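Local coordinates for protein involved in catabolism of external DNA (Legionella pneumophila subsp. pneumophila, PDB 2OO3) that probably methylates N6 of one adenine in 23S ribosomal RNA, using S-adenosyl-L-methionine as the methyl donor, at residues A[116-121]-A[137-142]; A[102-107]-A[130-135]; A[75-80]-A[257-262]; A[224-229]-A[268-273]. All blocks are in the same frame, centred on the assembly; numbering follows the deposited sequence.

Interaction 1 (A[116-121]-A[137-142])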
loop_
_atom_site.group_PDB
_atom_site.type_symbol
_atom_site.label_atom_id
_atom_site.label_comp_id
_atom_site.label_asym_id
_atom_site.label_seq_id
_atom_site.Cartn_x
_atom_site.Cartn_y
_atom_site.Cartn_z
ATOM N N LEU A 116 8.737 3.024 13.142
ATOM C CA LEU A 116 8.389 2.082 12.060
ATOM C C LEU A 116 8.645 0.674 12.547
ATOM O O LEU A 116 9.713 0.361 13.079
ATOM C CB LEU A 116 9.221 2.320 10.783
ATOM C CG LEU A 116 9.036 3.639 9.997
ATOM C CD1 LEU A 116 9.698 4.820 10.706
ATOM C CD2 LEU A 116 9.570 3.476 8.567
ATOM N N TYR A 117 7.681 -0.192 12.313
ATOM C CA TYR A 117 7.819 -1.559 12.674
ATOM C C TYR A 117 7.505 -2.406 11.431
ATOM O O TYR A 117 6.359 -2.431 10.932
ATOM C CB TYR A 117 6.844 -1.838 13.798
ATOM C CG TYR A 117 7.094 -3.113 14.523
ATOM C CD1 TYR A 117 7.580 -3.102 15.847
ATOM C CD2 TYR A 117 6.823 -4.346 13.920
ATOM C CE1 TYR A 117 7.781 -4.288 16.533
ATOM C CE2 TYR A 117 7.024 -5.530 14.603
ATOM C CZ TYR A 117 7.499 -5.483 15.901
ATOM O OH TYR A 117 7.671 -6.634 16.579
ATOM N N LEU A 118 8.522 -3.097 10.926
ATOM C CA LEU A 118 8.400 -3.795 9.656
ATOM C C LEU A 118 8.506 -5.295 9.880
ATOM O O LEU A 118 9.469 -5.756 10.505
ATOM C CB LEU A 118 9.522 -3.357 8.708
ATOM C CG LEU A 118 9.690 -1.838 8.502
ATOM C CD1 LEU A 118 10.937 -1.483 7.671
ATOM C CD2 LEU A 118 8.367 -1.187 7.898
ATOM N N CYS A 119 7.550 -6.051 9.353
ATOM C CA CYS A 119 7.521 -7.514 9.572
ATOM C C CYS A 119 7.726 -8.223 8.256
ATOM O O CYS A 119 7.092 -7.865 7.259
ATOM C CB CYS A 119 6.175 -7.980 10.143
ATOM S SG CYS A 119 5.699 -7.209 11.746
ATOM N N GLU A 120 8.556 -9.254 8.261
ATOM C CA GLU A 120 8.701 -10.082 7.077
ATOM C C GLU A 120 8.942 -11.539 7.473
ATOM O O GLU A 120 9.869 -11.836 8.213
ATOM C CB GLU A 120 9.840 -9.565 6.162
ATOM C CG GLU A 120 10.173 -10.493 4.958
ATOM C CD GLU A 120 8.938 -10.852 4.099
ATOM O OE1 GLU A 120 8.043 -9.981 3.871
ATOM O OE2 GLU A 120 8.868 -12.025 3.656
ATOM N N LEU A 121 8.146 -12.431 6.907
ATOM C CA LEU A 121 8.225 -13.854 7.237
ATOM C C LEU A 121 9.347 -14.621 6.499
ATOM O O LEU A 121 9.984 -15.512 7.073
ATOM C CB LEU A 121 6.860 -14.474 6.945
ATOM C CG LEU A 121 6.458 -15.795 7.582
ATOM C CD1 LEU A 121 6.417 -15.657 9.069
ATOM C CD2 LEU A 121 5.128 -16.233 7.031
ATOM N N LYS A 137 15.569 7.936 10.841
ATOM C CA LYS A 137 14.301 7.371 11.364
ATOM C C LYS A 137 14.568 6.201 12.263
ATOM O O LYS A 137 15.691 5.658 12.327
ATOM C CB LYS A 137 13.336 6.914 10.257
ATOM C CG LYS A 137 13.302 7.774 9.030
ATOM C CD LYS A 137 12.997 9.266 9.313
ATOM C CE LYS A 137 13.505 10.052 8.109
ATOM N NZ LYS A 137 12.473 10.900 7.554
ATOM N N LYS A 138 13.514 5.798 12.940
ATOM C CA LYS A 138 13.571 4.795 13.983
ATOM C C LYS A 138 12.882 3.543 13.387
ATOM O O LYS A 138 11.654 3.471 13.304
ATOM C CB LYS A 138 12.813 5.372 15.189
ATOM C CG LYS A 138 12.882 4.628 16.473
ATOM C CD LYS A 138 12.521 5.590 17.701
ATOM C CE LYS A 138 11.070 6.118 17.696
ATOM N NZ LYS A 138 10.802 7.303 18.619
ATOM N N VAL A 139 13.685 2.574 12.949
ATOM C CA VAL A 139 13.176 1.474 12.152
ATOM C C VAL A 139 13.436 0.114 12.812
ATOM O O VAL A 139 14.584 -0.285 12.982
ATOM C CB VAL A 139 13.781 1.471 10.715
ATOM C CG1 VAL A 139 13.197 0.304 9.878
ATOM C CG2 VAL A 139 13.519 2.794 10.001
ATOM N N TYR A 140 12.374 -0.581 13.189
ATOM C CA TYR A 140 12.500 -1.925 13.777
ATOM C C TYR A 140 12.091 -2.988 12.789
ATOM O O TYR A 140 10.918 -3.064 12.406
ATOM C CB TYR A 140 11.639 -2.033 15.032
ATOM C CG TYR A 140 12.147 -1.100 16.108
ATOM C CD1 TYR A 140 13.102 -1.541 17.049
ATOM C CD2 TYR A 140 11.717 0.235 16.168
ATOM C CE1 TYR A 140 13.600 -0.677 18.026
ATOM C CE2 TYR A 140 12.211 1.115 17.163
ATOM C CZ TYR A 140 13.139 0.637 18.087
ATOM O OH TYR A 140 13.616 1.501 19.052
ATOM N N VAL A 141 13.044 -3.813 12.377
ATOM C CA VAL A 141 12.778 -4.867 11.389
ATOM C C VAL A 141 12.654 -6.197 12.110
ATOM O O VAL A 141 13.567 -6.573 12.857
ATOM C CB VAL A 141 13.919 -4.952 10.377
ATOM C CG1 VAL A 141 13.647 -6.039 9.310
ATOM C CG2 VAL A 141 14.152 -3.598 9.716
ATOM N N ASN A 142 11.540 -6.908 11.885
ATOM C CA ASN A 142 11.219 -8.153 12.586
ATOM C C ASN A 142 10.908 -9.351 11.688
ATOM O O ASN A 142 10.108 -9.249 10.756
ATOM C CB ASN A 142 10.068 -7.901 13.531
ATOM C CG ASN A 142 10.415 -6.859 14.567
ATOM O OD1 ASN A 142 10.885 -7.185 15.659
ATOM N ND2 ASN A 142 10.205 -5.586 14.222
#

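Interaction 2 (A[102-107]-A[130-135])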
loop_
_atom_site.group_PDB
_atom_site.type_symbol
_atom_site.label_atom_id
_atom_site.label_comp_id
_atom_site.label_asym_id
_atom_site.label_seq_id
_atom_site.Cartn_x
_atom_site.Cartn_y
_atom_site.Cartn_z
ATOM N N SER A 102 7.355 -0.576 -0.155
ATOM C CA SER A 102 6.649 0.281 0.778
ATOM C C SER A 102 7.508 0.774 1.959
ATOM O O SER A 102 7.422 1.963 2.332
ATOM C CB SER A 102 5.314 -0.368 1.228
ATOM O OG SER A 102 5.574 -1.518 2.004
ATOM N N PRO A 103 8.382 -0.081 2.522
ATOM C CA PRO A 103 9.219 0.473 3.617
ATOM C C PRO A 103 10.123 1.647 3.180
ATOM O O PRO A 103 10.317 2.557 3.957
ATOM C CB PRO A 103 10.113 -0.728 4.006
ATOM C CG PRO A 103 9.344 -1.909 3.612
ATOM C CD PRO A 103 8.711 -1.511 2.294
ATOM N N TYR A 104 10.642 1.609 1.948
ATOM C CA TYR A 104 11.470 2.691 1.410
ATOM C C TYR A 104 10.663 3.982 1.236
ATOM O O TYR A 104 11.155 5.073 1.555
ATOM C CB TYR A 104 12.143 2.247 0.093
ATOM C CG TYR A 104 13.318 3.112 -0.299
ATOM C CD1 TYR A 104 14.626 2.738 0.038
ATOM C CD2 TYR A 104 13.134 4.279 -1.036
ATOM C CE1 TYR A 104 15.730 3.549 -0.289
ATOM C CE2 TYR A 104 14.249 5.082 -1.417
ATOM C CZ TYR A 104 15.526 4.705 -1.022
ATOM O OH TYR A 104 16.608 5.473 -1.377
ATOM N N PHE A 105 9.413 3.887 0.788
ATOM C CA PHE A 105 8.537 5.075 0.829
ATOM C C PHE A 105 8.334 5.608 2.258
ATOM O O PHE A 105 8.432 6.841 2.510
ATOM C CB PHE A 105 7.180 4.765 0.154
ATOM C CG PHE A 105 7.286 4.544 -1.348
ATOM C CD1 PHE A 105 7.413 5.638 -2.225
ATOM C CD2 PHE A 105 7.239 3.268 -1.878
ATOM C CE1 PHE A 105 7.508 5.434 -3.623
ATOM C CE2 PHE A 105 7.321 3.055 -3.282
ATOM C CZ PHE A 105 7.468 4.141 -4.137
ATOM N N ALA A 106 8.026 4.719 3.199
ATOM C CA ALA A 106 7.706 5.160 4.565
ATOM C C ALA A 106 8.890 5.860 5.259
ATOM O O ALA A 106 8.749 6.891 5.926
ATOM C CB ALA A 106 7.172 3.975 5.401
ATOM N N ILE A 107 10.077 5.298 5.081
ATOM C CA ILE A 107 11.270 5.868 5.666
ATOM C C ILE A 107 11.522 7.252 5.086
ATOM O O ILE A 107 12.001 8.140 5.774
ATOM C CB ILE A 107 12.483 4.908 5.465
ATOM C CG1 ILE A 107 12.334 3.686 6.377
ATOM C CG2 ILE A 107 13.752 5.598 5.847
ATOM C CD1 ILE A 107 13.306 2.466 6.035
ATOM N N LEU A 130 16.966 -6.007 6.182
ATOM C CA LEU A 130 17.935 -5.528 7.177
ATOM C C LEU A 130 18.942 -4.542 6.593
ATOM O O LEU A 130 19.637 -3.860 7.350
ATOM C CB LEU A 130 18.712 -6.714 7.813
ATOM C CG LEU A 130 17.904 -7.653 8.694
ATOM C CD1 LEU A 130 18.746 -8.876 9.105
ATOM C CD2 LEU A 130 17.356 -6.908 9.934
ATOM N N LYS A 131 19.033 -4.476 5.262
ATOM C CA LYS A 131 19.976 -3.591 4.580
ATOM C C LYS A 131 19.389 -2.217 4.163
ATOM O O LYS A 131 20.088 -1.393 3.624
ATOM C CB LYS A 131 20.505 -4.301 3.330
ATOM C CG LYS A 131 21.207 -5.677 3.597
ATOM C CD LYS A 131 22.461 -5.416 4.398
ATOM C CE LYS A 131 23.616 -6.429 4.160
ATOM N NZ LYS A 131 24.851 -5.994 4.965
ATOM N N LEU A 132 18.100 -1.994 4.367
ATOM C CA LEU A 132 17.491 -0.682 4.048
ATOM C C LEU A 132 18.094 0.443 4.860
ATOM O O LEU A 132 18.289 0.263 6.073
ATOM C CB LEU A 132 15.997 -0.713 4.331
ATOM C CG LEU A 132 15.124 -1.356 3.234
ATOM C CD1 LEU A 132 14.331 -0.240 2.599
ATOM C CD2 LEU A 132 15.882 -2.243 2.163
ATOM N N PRO A 133 18.383 1.605 4.206
ATOM C CA PRO A 133 18.859 2.752 4.992
ATOM C C PRO A 133 17.747 3.227 5.950
ATOM O O PRO A 133 16.549 3.126 5.608
ATOM C CB PRO A 133 19.137 3.850 3.924
ATOM C CG PRO A 133 18.300 3.472 2.733
ATOM C CD PRO A 133 18.271 1.932 2.765
ATOM N N HIS A 134 18.131 3.719 7.126
ATOM C CA HIS A 134 17.162 4.264 8.086
ATOM C C HIS A 134 17.190 5.775 8.074
ATOM O O HIS A 134 16.291 6.401 8.610
ATOM C CB HIS A 134 17.431 3.758 9.526
ATOM C CG HIS A 134 17.294 2.269 9.670
ATOM N ND1 HIS A 134 17.653 1.584 10.817
ATOM C CD2 HIS A 134 16.856 1.334 8.789
ATOM C CE1 HIS A 134 17.401 0.295 10.644
ATOM N NE2 HIS A 134 16.939 0.116 9.416
ATOM N N PHE A 135 18.202 6.367 7.452
ATOM C CA PHE A 135 18.425 7.827 7.595
ATOM C C PHE A 135 18.401 8.183 9.090
ATOM O O PHE A 135 19.041 7.496 9.888
ATOM C CB PHE A 135 17.396 8.607 6.783
ATOM C CG PHE A 135 17.335 8.196 5.334
ATOM C CD1 PHE A 135 18.461 8.256 4.526
ATOM C CD2 PHE A 135 16.178 7.709 4.793
ATOM C CE1 PHE A 135 18.402 7.825 3.178
ATOM C CE2 PHE A 135 16.120 7.304 3.451
ATOM C CZ PHE A 135 17.224 7.349 2.663
#

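Interaction 3 (A[75-80]-A[257-262]). With SO4 (sulfate ion), chain D.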
loop_
_atom_site.group_PDB
_atom_site.type_symbol
_atom_site.label_atom_id
_atom_site.label_comp_id
_atom_site.label_asym_id
_atom_site.label_seq_id
_atom_site.Cartn_x
_atom_site.Cartn_y
_atom_site.Cartn_z
ATOM N N ASN A 75 4.554 15.346 -16.639
ATOM C CA ASN A 75 3.184 15.650 -16.955
ATOM C C ASN A 75 2.175 15.190 -15.903
ATOM O O ASN A 75 0.960 15.218 -16.150
ATOM C CB ASN A 75 2.854 15.057 -18.325
ATOM C CG ASN A 75 3.625 15.750 -19.449
ATOM O OD1 ASN A 75 3.209 16.802 -19.915
ATOM N ND2 ASN A 75 4.760 15.162 -19.877
ATOM N N LEU A 76 2.657 14.751 -14.742
ATOM C CA LEU A 76 1.749 14.179 -13.757
ATOM C C LEU A 76 1.171 15.285 -12.867
ATOM O O LEU A 76 1.838 16.295 -12.629
ATOM C CB LEU A 76 2.469 13.128 -12.897
ATOM C CG LEU A 76 2.843 11.788 -13.548
ATOM C CD1 LEU A 76 3.703 10.978 -12.574
ATOM C CD2 LEU A 76 1.600 10.944 -14.036
ATOM N N PRO A 77 -0.065 15.097 -12.375
ATOM C CA PRO A 77 -0.622 16.013 -11.384
ATOM C C PRO A 77 0.229 16.001 -10.121
ATOM O O PRO A 77 0.896 14.995 -9.821
ATOM C CB PRO A 77 -2.021 15.428 -11.101
ATOM C CG PRO A 77 -2.334 14.543 -12.322
ATOM C CD PRO A 77 -1.000 14.004 -12.720
ATOM N N SER A 78 0.237 17.122 -9.406
ATOM C CA SER A 78 1.057 17.300 -8.206
ATOM C C SER A 78 0.816 16.278 -7.110
ATOM O O SER A 78 1.679 16.106 -6.260
ATOM C CB SER A 78 0.858 18.722 -7.626
ATOM O OG SER A 78 -0.455 18.823 -7.080
ATOM N N LEU A 79 -0.345 15.609 -7.096
ATOM C CA LEU A 79 -0.592 14.492 -6.148
ATOM C C LEU A 79 0.427 13.336 -6.244
ATOM O O LEU A 79 0.548 12.529 -5.308
ATOM C CB LEU A 79 -2.026 13.922 -6.313
ATOM C CG LEU A 79 -3.140 14.847 -5.786
ATOM C CD1 LEU A 79 -4.509 14.225 -6.039
ATOM C CD2 LEU A 79 -2.970 15.082 -4.313
ATOM N N PHE A 80 1.132 13.273 -7.368
ATOM C CA PHE A 80 2.169 12.269 -7.646
ATOM C C PHE A 80 3.563 12.639 -7.169
ATOM O O PHE A 80 4.491 11.809 -7.222
ATOM C CB PHE A 80 2.229 11.982 -9.141
ATOM C CG PHE A 80 1.061 11.129 -9.668
ATOM C CD1 PHE A 80 1.252 9.776 -9.999
ATOM C CD2 PHE A 80 -0.214 11.692 -9.861
ATOM C CE1 PHE A 80 0.193 9.007 -10.522
ATOM C CE2 PHE A 80 -1.299 10.928 -10.366
ATOM C CZ PHE A 80 -1.101 9.580 -10.692
ATOM N N LEU A 257 -6.615 8.008 -9.443
ATOM C CA LEU A 257 -7.171 6.884 -10.212
ATOM C C LEU A 257 -7.551 7.291 -11.631
ATOM O O LEU A 257 -7.280 6.541 -12.570
ATOM C CB LEU A 257 -8.382 6.263 -9.501
ATOM C CG LEU A 257 -8.092 5.570 -8.159
ATOM C CD1 LEU A 257 -9.392 5.329 -7.361
ATOM C CD2 LEU A 257 -7.360 4.240 -8.394
ATOM N N GLU A 258 -8.160 8.470 -11.802
ATOM C CA GLU A 258 -8.443 8.967 -13.159
ATOM C C GLU A 258 -7.174 9.067 -13.967
ATOM O O GLU A 258 -7.143 8.641 -15.123
ATOM C CB GLU A 258 -9.057 10.363 -13.159
ATOM C CG GLU A 258 -10.389 10.530 -12.481
ATOM C CD GLU A 258 -10.917 11.939 -12.751
ATOM O OE1 GLU A 258 -11.883 12.364 -12.079
ATOM O OE2 GLU A 258 -10.342 12.611 -13.662
ATOM N N THR A 259 -6.129 9.671 -13.385
ATOM C CA THR A 259 -4.831 9.757 -14.071
ATOM C C THR A 259 -4.276 8.380 -14.469
ATOM O O THR A 259 -3.833 8.182 -15.611
ATOM C CB THR A 259 -3.780 10.546 -13.236
ATOM O OG1 THR A 259 -4.322 11.827 -12.926
ATOM C CG2 THR A 259 -2.522 10.756 -14.005
ATOM N N LEU A 260 -4.291 7.431 -13.540
ATOM C CA LEU A 260 -3.762 6.084 -13.831
ATOM C C LEU A 260 -4.489 5.348 -14.992
ATOM O O LEU A 260 -3.868 4.608 -15.779
ATOM C CB LEU A 260 -3.750 5.235 -12.548
ATOM C CG LEU A 260 -2.775 5.758 -11.476
ATOM C CD1 LEU A 260 -2.835 4.827 -10.286
ATOM C CD2 LEU A 260 -1.321 5.822 -12.058
ATOM N N THR A 261 -5.800 5.537 -15.097
ATOM C CA THR A 261 -6.550 4.893 -16.173
ATOM C C THR A 261 -6.150 5.484 -17.526
ATOM O O THR A 261 -6.435 4.870 -18.547
ATOM C CB THR A 261 -8.071 5.000 -16.022
ATOM O OG1 THR A 261 -8.472 6.372 -16.072
ATOM C CG2 THR A 261 -8.551 4.391 -14.704
ATOM N N THR A 262 -5.497 6.651 -17.550
ATOM C CA THR A 262 -4.968 7.163 -18.822
ATOM C C THR A 262 -3.645 6.473 -19.219
ATOM O O THR A 262 -3.248 6.538 -20.370
ATOM C CB THR A 262 -4.776 8.705 -18.845
ATOM O OG1 THR A 262 -3.657 9.092 -18.033
ATOM C CG2 THR A 262 -6.041 9.435 -18.365
HETATM S S SO4 D . -1.772 20.073 -10.767
HETATM O O1 SO4 D . -1.738 20.873 -11.990
HETATM O O2 SO4 D . -0.526 19.322 -10.720
HETATM O O3 SO4 D . -1.873 20.957 -9.602
HETATM O O4 SO4 D . -2.919 19.165 -10.776
#

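Interaction 4 (A[224-229]-A[268-273])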
loop_
_atom_site.group_PDB
_atom_site.type_symbol
_atom_site.label_atom_id
_atom_site.label_comp_id
_atom_site.label_asym_id
_atom_site.label_seq_id
_atom_site.Cartn_x
_atom_site.Cartn_y
_atom_site.Cartn_z
ATOM N N GLU A 224 -10.717 0.873 -6.196
ATOM C CA GLU A 224 -10.301 -0.231 -7.055
ATOM C C GLU A 224 -9.901 0.323 -8.402
ATOM O O GLU A 224 -10.381 1.369 -8.801
ATOM C CB GLU A 224 -11.406 -1.286 -7.234
ATOM C CG GLU A 224 -11.791 -1.982 -5.950
ATOM C CD GLU A 224 -12.733 -3.172 -6.154
ATOM O OE1 GLU A 224 -13.178 -3.403 -7.312
ATOM O OE2 GLU A 224 -13.031 -3.848 -5.151
ATOM N N LEU A 225 -9.009 -0.393 -9.066
ATOM C CA LEU A 225 -8.491 -0.045 -10.377
ATOM C C LEU A 225 -8.580 -1.329 -11.184
ATOM O O LEU A 225 -8.060 -2.359 -10.772
ATOM C CB LEU A 225 -7.023 0.404 -10.229
ATOM C CG LEU A 225 -6.208 0.779 -11.465
ATOM C CD1 LEU A 225 -6.792 1.983 -12.179
ATOM C CD2 LEU A 225 -4.751 1.070 -11.087
ATOM N N HIS A 226 -9.232 -1.267 -12.333
ATOM C CA HIS A 226 -9.488 -2.442 -13.120
ATOM C C HIS A 226 -8.919 -2.234 -14.519
ATOM O O HIS A 226 -9.225 -1.237 -15.201
ATOM C CB HIS A 226 -10.984 -2.722 -13.162
ATOM C CG HIS A 226 -11.561 -3.086 -11.835
ATOM N ND1 HIS A 226 -11.254 -4.265 -11.188
ATOM C CD2 HIS A 226 -12.433 -2.435 -11.034
ATOM C CE1 HIS A 226 -11.904 -4.316 -10.038
ATOM N NE2 HIS A 226 -12.624 -3.217 -9.921
ATOM N N LEU A 227 -8.074 -3.176 -14.937
ATOM C CA LEU A 227 -7.475 -3.084 -16.250
ATOM C C LEU A 227 -8.450 -3.436 -17.393
ATOM O O LEU A 227 -8.259 -2.988 -18.518
ATOM C CB LEU A 227 -6.247 -3.987 -16.329
ATOM C CG LEU A 227 -5.074 -3.667 -15.423
ATOM C CD1 LEU A 227 -4.004 -4.755 -15.627
ATOM C CD2 LEU A 227 -4.517 -2.283 -15.722
ATOM N N ASN A 228 -9.452 -4.249 -17.090
ATOM C CA ASN A 228 -10.448 -4.738 -18.052
ATOM C C ASN A 228 -9.868 -5.324 -19.326
ATOM O O ASN A 228 -10.262 -4.906 -20.429
ATOM C CB ASN A 228 -11.511 -3.677 -18.344
ATOM C CG ASN A 228 -12.160 -3.159 -17.069
ATOM O OD1 ASN A 228 -12.581 -3.936 -16.227
ATOM N ND2 ASN A 228 -12.231 -1.854 -16.926
ATOM N N PRO A 229 -8.967 -6.325 -19.178
ATOM C CA PRO A 229 -8.388 -6.969 -20.351
ATOM C C PRO A 229 -9.518 -7.837 -20.923
ATOM O O PRO A 229 -10.550 -7.992 -20.264
ATOM C CB PRO A 229 -7.274 -7.831 -19.765
ATOM C CG PRO A 229 -7.712 -8.159 -18.376
ATOM C CD PRO A 229 -8.563 -7.006 -17.922
ATOM N N SER A 268 -10.000 1.502 -21.942
ATOM C CA SER A 268 -10.725 0.326 -21.399
ATOM C C SER A 268 -10.680 0.183 -19.872
ATOM O O SER A 268 -11.584 -0.402 -19.256
ATOM C CB SER A 268 -10.199 -0.966 -22.033
ATOM O OG SER A 268 -10.464 -0.998 -23.421
ATOM N N SER A 269 -9.623 0.698 -19.263
ATOM C CA SER A 269 -9.457 0.559 -17.817
ATOM C C SER A 269 -10.474 1.434 -17.102
ATOM O O SER A 269 -11.037 2.375 -17.705
ATOM C CB SER A 269 -8.025 0.908 -17.388
ATOM O OG SER A 269 -7.741 2.274 -17.646
ATOM N N SER A 270 -10.774 1.093 -15.841
ATOM C CA SER A 270 -11.785 1.828 -15.068
ATOM C C SER A 270 -11.360 1.805 -13.605
ATOM O O SER A 270 -10.435 1.082 -13.250
ATOM C CB SER A 270 -13.185 1.216 -15.217
ATOM O OG SER A 270 -13.211 -0.128 -14.736
ATOM N N TYR A 271 -12.043 2.586 -12.783
ATOM C CA TYR A 271 -11.780 2.641 -11.349
ATOM C C TYR A 271 -13.133 2.834 -10.676
ATOM O O TYR A 271 -14.136 3.223 -11.321
ATOM C CB TYR A 271 -10.811 3.812 -10.998
ATOM C CG TYR A 271 -11.459 5.186 -11.062
ATOM C CD1 TYR A 271 -12.120 5.716 -9.951
ATOM C CD2 TYR A 271 -11.415 5.956 -12.238
ATOM C CE1 TYR A 271 -12.740 6.973 -10.000
ATOM C CE2 TYR A 271 -12.037 7.230 -12.301
ATOM C CZ TYR A 271 -12.689 7.719 -11.180
ATOM O OH TYR A 271 -13.310 8.956 -11.219
ATOM N N MET A 272 -13.162 2.585 -9.375
ATOM C CA MET A 272 -14.298 2.944 -8.561
ATOM C C MET A 272 -13.827 3.333 -7.163
ATOM O O MET A 272 -12.726 2.970 -6.722
ATOM C CB MET A 272 -15.276 1.770 -8.479
ATOM C CG MET A 272 -14.734 0.547 -7.722
ATOM S SD MET A 272 -15.055 0.544 -5.924
ATOM C CE MET A 272 -16.598 -0.348 -5.919
ATOM N N ILE A 273 -14.676 4.074 -6.473
ATOM C CA ILE A 273 -14.439 4.547 -5.130
ATOM C C ILE A 273 -15.807 4.407 -4.472
ATOM O O ILE A 273 -16.825 4.854 -5.044
ATOM C CB ILE A 273 -14.053 6.037 -5.085
ATOM C CG1 ILE A 273 -12.775 6.308 -5.862
ATOM C CG2 ILE A 273 -13.825 6.513 -3.633
ATOM C CD1 ILE A 273 -12.558 7.777 -6.036
#

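Interaction 1 (A[116-121]-A[137-142])
The amide of Asn142 lies flat over one face of the Tyr117 ring, the two planes only 6° apart. ND2 hovers toward the rim of the ring, 3.2 Å from Tyr117 CZ, while the side chains as a whole run nearly at right angles. Tyr117 CG stands anti to the backbone N (chi1 -165°), which places CG beside the carbonyl carbon and lays the ring against the amide of Asn142 on the adjacent strand; Cys119 SG meets the same ring in plane, at the edge. Tyr140, two residues back, presents its ring edge to Leu116 O, with CD2 3.7 Å from that oxygen. Beneath these side chains run two parallel strands, the first and last members of the beta-alpha-beta unit 115-119, 123-129, 139-142 in the Rossmann-like methyltransferase domain. Five backbone hydrogen bonds join them, from Leu116 N to Lys138 O at one end to Glu120 N to Asn142 O, 2.9 Å, at the other. On the sheet face carrying Leu116, Leu118, Val139 and Val141, Leu118 CD1 reaches Val139 CG1 at 3.6 Å, and helix 102-109 packs over Leu116, Leu118 and Val139. Glu120, predicted to bind S-adenosyl-L-methionine, comes directly after Cys119; its OE1 accepts a hydrogen bond from Gly45 N and its OE2 one from His122 N, so each carboxylate oxygen has a backbone N-H partner.

Interaction 2 (A[102-107]-A[130-135])
Ile107 meets the 130-135 loop with both of its branches: CD1 lies 3.3 Å from Pro133 O, and CG2 is 3.4 Å from Phe135 CD2. The contact fastens the first turns of helix 102-109 to the loop that leads from helix 123-129 into edge strand 139-142 of the Rossmann-like domain. Leu132 CD1 comes in at the edge of the Tyr104 ring, near its plane, 3.9 Å from Tyr104 CD1. The Pro133 ring stands roughly crosswise to the same tyrosine, its CG 4.0 Å from Tyr104 CE1. Tyr104 CG is anti to the backbone N (chi1 -162°), a torsion that brings the ring to Leu132 and Pro133. No hydrogen bond crosses between the segments; most of the touching atoms are carbon, with Pro133 O and His134 O the backbone oxygens near Ile107. In the next shell, Tyr104 OH is hydrogen-bonded to Gln89 OE1, and Val86 and Ile90 of helix 81-90 pack on the tyrosine. Ile107 also rests on Leu116 and Val139, which seats the helix on the sheet. Ser102, predicted to bind S-adenosyl-L-methionine, begins this helix without touching the loop. Within the loop, Pro133 CB covers one face of the Phe135 ring, 4.1 Å above its plane and displaced toward the rim.

Interaction 3 (A[75-80]-A[257-262])
Helix 249-263 meets the turn that leads into helix 81-90 through Thr259, which faces Pro77 and Phe80. Pro77 and Thr259 point at each other, with Pro77 CG 3.4 Å from Thr259 OG1. The threonine hydroxyl bonds to Leu255 O one turn back in its own helix; with OG1 anti to the carbonyl carbon (chi1 -55°), the methyl CG2 is left to face the aromatic ring. It meets the Phe80 ring obliquely, 3.8 Å from CZ. Leu260 CD2 comes instead at the ring edge, close to the ring plane and 3.8 Å from Phe80 CE1. One face of the ring is covered from within its own segment by Leu76 CD2, 4.1 Å above the plane and over its centre. The contact thus joins the approach to helix 81-90 with a late helix of the Rossmann-like domain, far apart in sequence. Helix 14-30 adjoins both sides of it, since Ile21 packs on Phe80 while Val17 and Ile18 pack on Leu260. No hydrogen bond crosses between the segments. At the start of the 3-10 segment 78-80, Ser78 N donates to O2 of a sulfate ion at 2.7 Å, and Phe80 N bonds back to Pro77 O. The sulfate probably comes from the crystallisation liquor. Thr259 O accepts from both the N and the OG1 of Thr262.

Interaction 4 (A[224-229]-A[268-273])
The His226 ring has Ser270 OG near its plane at one edge, with that oxygen 3.8 Å from His226 CB, and Glu224 OE1 in plane at another. The latter receives the NE2 hydrogen at 2.7 Å, although the bond is bent (134°) and meets the carboxylate on its anti side. Glu224 OE2 turns elsewhere, to a salt bridge with Arg222 and a hydrogen bond with Tyr198 OH, so the carboxylate is gripped at both oxygens, which would probably favour its ionised form. The Asn228 amide has both its partners near its plane: ND2 gives one bond to Ser268 O at 2.8 Å and a second to Ser270 OG at 3.0 Å. These groups ride on two neighbouring strands at one edge of the mixed Rossmann-like sheet, 220-226 and the outermost 270-275, which run antiparallel, and on the residues flanking them. Glu224 with Met272 and His226 with Ser270 are hydrogen-bonded pairs; Leu225 with Tyr271 between them is a non-hydrogen-bonded pair. His226 N to Ser270 O, 2.8 Å, is the shortest of their four backbone bonds. Met272 lies side by side with Glu224, its CG 3.8 Å from Glu224 CB; Met272 CG sits between its backbone N and carbonyl carbon (chi1 67°), and the chain bends again beyond it. On the other sheet face Leu225 packs on Phe14 and Ile18 of helix 14-30, while Tyr271 packs on Lys254 and Leu257 of helix 249-263.

In the fold
Interactions 1 and 4 stand at the two outer edges of one eight-stranded mixed sheet, their centres about 33 Å apart: 139-142 borders it on one side, 270-275 on the other. Interaction 2 adjoins interaction 1, with centres about 9 Å apart, because helix 102-109 packs on strands 115-119 and 139-142. Interaction 3 touches interaction 4 through helix 249-263 and strand 270-275, with centres about 14 Å apart. Along the chain, interactions 1 and 2 cross and lie nested inside the long loop closed by interaction 3, which itself crosses interaction 4. Predicted S-adenosyl-L-methionine residues occur in interactions 1 and 2, so these two contacts probably flank the cofactor site, to which residues after the central strands also contribute.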